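Local coordinates for pyruvate carboxylase n-terminal domain (Aquifex aeolicus, PDB 1ULZ), which is a biotin carboxylase subunit of the ATP-grasp type, forming the N-terminal part of pyruvate carboxylase, at residues A[390-393]-A[397-400]. The protein carries 1 engineered substitution. Residues are numbered along the deposited sequence; the frame is centred on the assembly and turned at random.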
loop_
_atom_site.group_PDB
_atom_site.type_symbol
_atom_site.label_atom_id
_atom_site.label_comp_id
_atom_site.label_asym_id
_atom_site.label_seq_id
_atom_site.Cartn_x
_atom_site.Cartn_y
_atom_site.Cartn_z
ATOM N N THR A 390 -6.386 -5.120 1.964
ATOM C CA THR A 390 -6.226 -4.165 3.058
ATOM C C THR A 390 -5.516 -4.808 4.247
ATOM O O THR A 390 -5.752 -5.976 4.568
ATOM C CB THR A 390 -7.589 -3.609 3.553
ATOM O OG1 THR A 390 -8.427 -4.689 3.996
ATOM C CG2 THR A 390 -8.286 -2.831 2.442
ATOM N N TRP A 391 -4.640 -4.043 4.890
ATOM C CA TRP A 391 -3.906 -4.527 6.058
ATOM C C TRP A 391 -4.190 -3.641 7.271
ATOM O O TRP A 391 -4.366 -2.434 7.135
ATOM C CB TRP A 391 -2.397 -4.523 5.791
ATOM C CG TRP A 391 -1.606 -4.929 6.994
ATOM C CD1 TRP A 391 -1.221 -6.196 7.331
ATOM C CD2 TRP A 391 -1.213 -4.088 8.089
ATOM N NE1 TRP A 391 -0.624 -6.197 8.567
ATOM C CE2 TRP A 391 -0.609 -4.917 9.056
ATOM C CE3 TRP A 391 -1.324 -2.716 8.349
ATOM C CZ2 TRP A 391 -0.115 -4.420 10.262
ATOM C CZ3 TRP A 391 -0.836 -2.225 9.545
ATOM C CH2 TRP A 391 -0.239 -3.075 10.487
ATOM N N ALA A 392 -4.221 -4.249 8.454
ATOM C CA ALA A 392 -4.457 -3.531 9.709
ATOM C C ALA A 392 -3.909 -4.372 10.864
ATOM O O ALA A 392 -3.736 -5.580 10.727
ATOM C CB ALA A 392 -5.956 -3.268 9.901
ATOM N N PRO A 393 -3.635 -3.741 12.021
ATOM C CA PRO A 393 -3.100 -4.410 13.215
ATOM C C PRO A 393 -3.987 -5.505 13.811
ATOM O O PRO A 393 -3.490 -6.487 14.366
ATOM C CB PRO A 393 -2.899 -3.255 14.199
ATOM C CG PRO A 393 -2.671 -2.079 13.307
ATOM C CD PRO A 393 -3.701 -2.285 12.230
ATOM N N GLU A 397 -10.173 -4.065 12.634
ATOM C CA GLU A 397 -9.702 -2.890 11.913
ATOM C C GLU A 397 -9.509 -3.208 10.435
ATOM O O GLU A 397 -9.751 -2.364 9.575
ATOM C CB GLU A 397 -8.386 -2.398 12.495
ATOM C CG GLU A 397 -8.473 -2.021 13.949
ATOM C CD GLU A 397 -7.187 -1.428 14.458
ATOM O OE1 GLU A 397 -6.990 -0.207 14.300
ATOM O OE2 GLU A 397 -6.362 -2.186 14.999
ATOM N N ALA A 398 -9.070 -4.429 10.147
ATOM C CA ALA A 398 -8.849 -4.854 8.770
ATOM C C ALA A 398 -10.193 -4.951 8.059
ATOM O O ALA A 398 -10.317 -4.584 6.891
ATOM C CB ALA A 398 -8.139 -6.201 8.748
ATOM N N VAL A 399 -11.198 -5.447 8.776
ATOM C CA VAL A 399 -12.538 -5.574 8.216
ATOM C C VAL A 399 -13.092 -4.193 7.870
ATOM O O VAL A 399 -13.608 -3.977 6.775
ATOM C CB VAL A 399 -13.498 -6.264 9.212
ATOM C CG1 VAL A 399 -14.913 -6.292 8.644
ATOM C CG2 VAL A 399 -13.007 -7.683 9.505
ATOM N N GLU A 400 -12.984 -3.261 8.813
ATOM C CA GLU A 400 -13.473 -1.906 8.597
ATOM C C GLU A 400 -12.688 -1.190 7.505
ATOM O O GLU A 400 -13.259 -0.401 6.752
ATOM C CB GLU A 400 -13.428 -1.106 9.904
ATOM C CG GLU A 400 -14.387 -1.639 10.963
ATOM C CD GLU A 400 -15.819 -1.781 10.451
ATOM O OE1 GLU A 400 -16.458 -2.815 10.752
ATOM O OE2 GLU A 400 -16.312 -0.866 9.754
#
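Ala392 and Ala398 make the tight part of this contact. The methyl of Ala392 is directed at the first turn of helix 395-407 and meets its backbone. Ala392 CB lies 3.3 Å from Ala398 N and 3.5 Å from Ala398 CA, the latter closer than usual for two carbons. Ala398 CB, at 3.8 Å, and Glu397 CB, at 3.7 Å, also touch the methyl of Ala392. With such small side chains, the strand end and the helix backbone come very near, and the CA atoms of Ala392 and Ala398 are 4.7 Å apart. Two residues earlier on the strand, Thr390 also points at the helix. Its OG1 sits between its own backbone N and carbonyl carbon (chi1 59°), and from there it gives a weak hydrogen bond of 3.5 Å to Ala398 O. Ile334 of the adjacent strand touches both Thr390 and Ala398 and continues this buried layer.

The outer side is looser. Pro393 is exposed, and the side chains of Pro393 and Glu397 cross at about a right angle, with OE2 meeting the CB and CD atoms of the proline. CG of Glu397 is anti to the carbonyl carbon (chi1 -59°), and the chain runs on extended to the carboxylate. Glu397 OE2 stops 3.7 Å from Pro393 CB, a van der Waals contact; its hydrogen bond goes to Thr394 OG1.

Strand 384-392 thus turns sharply into helix 395-407, which packs back against the strand it has just left. This is a tight beta-alpha connection within the biotin carboxylase C-terminal domain, with helix 395-407 packed on strands 332-339 and 384-392 of the antiparallel sheet.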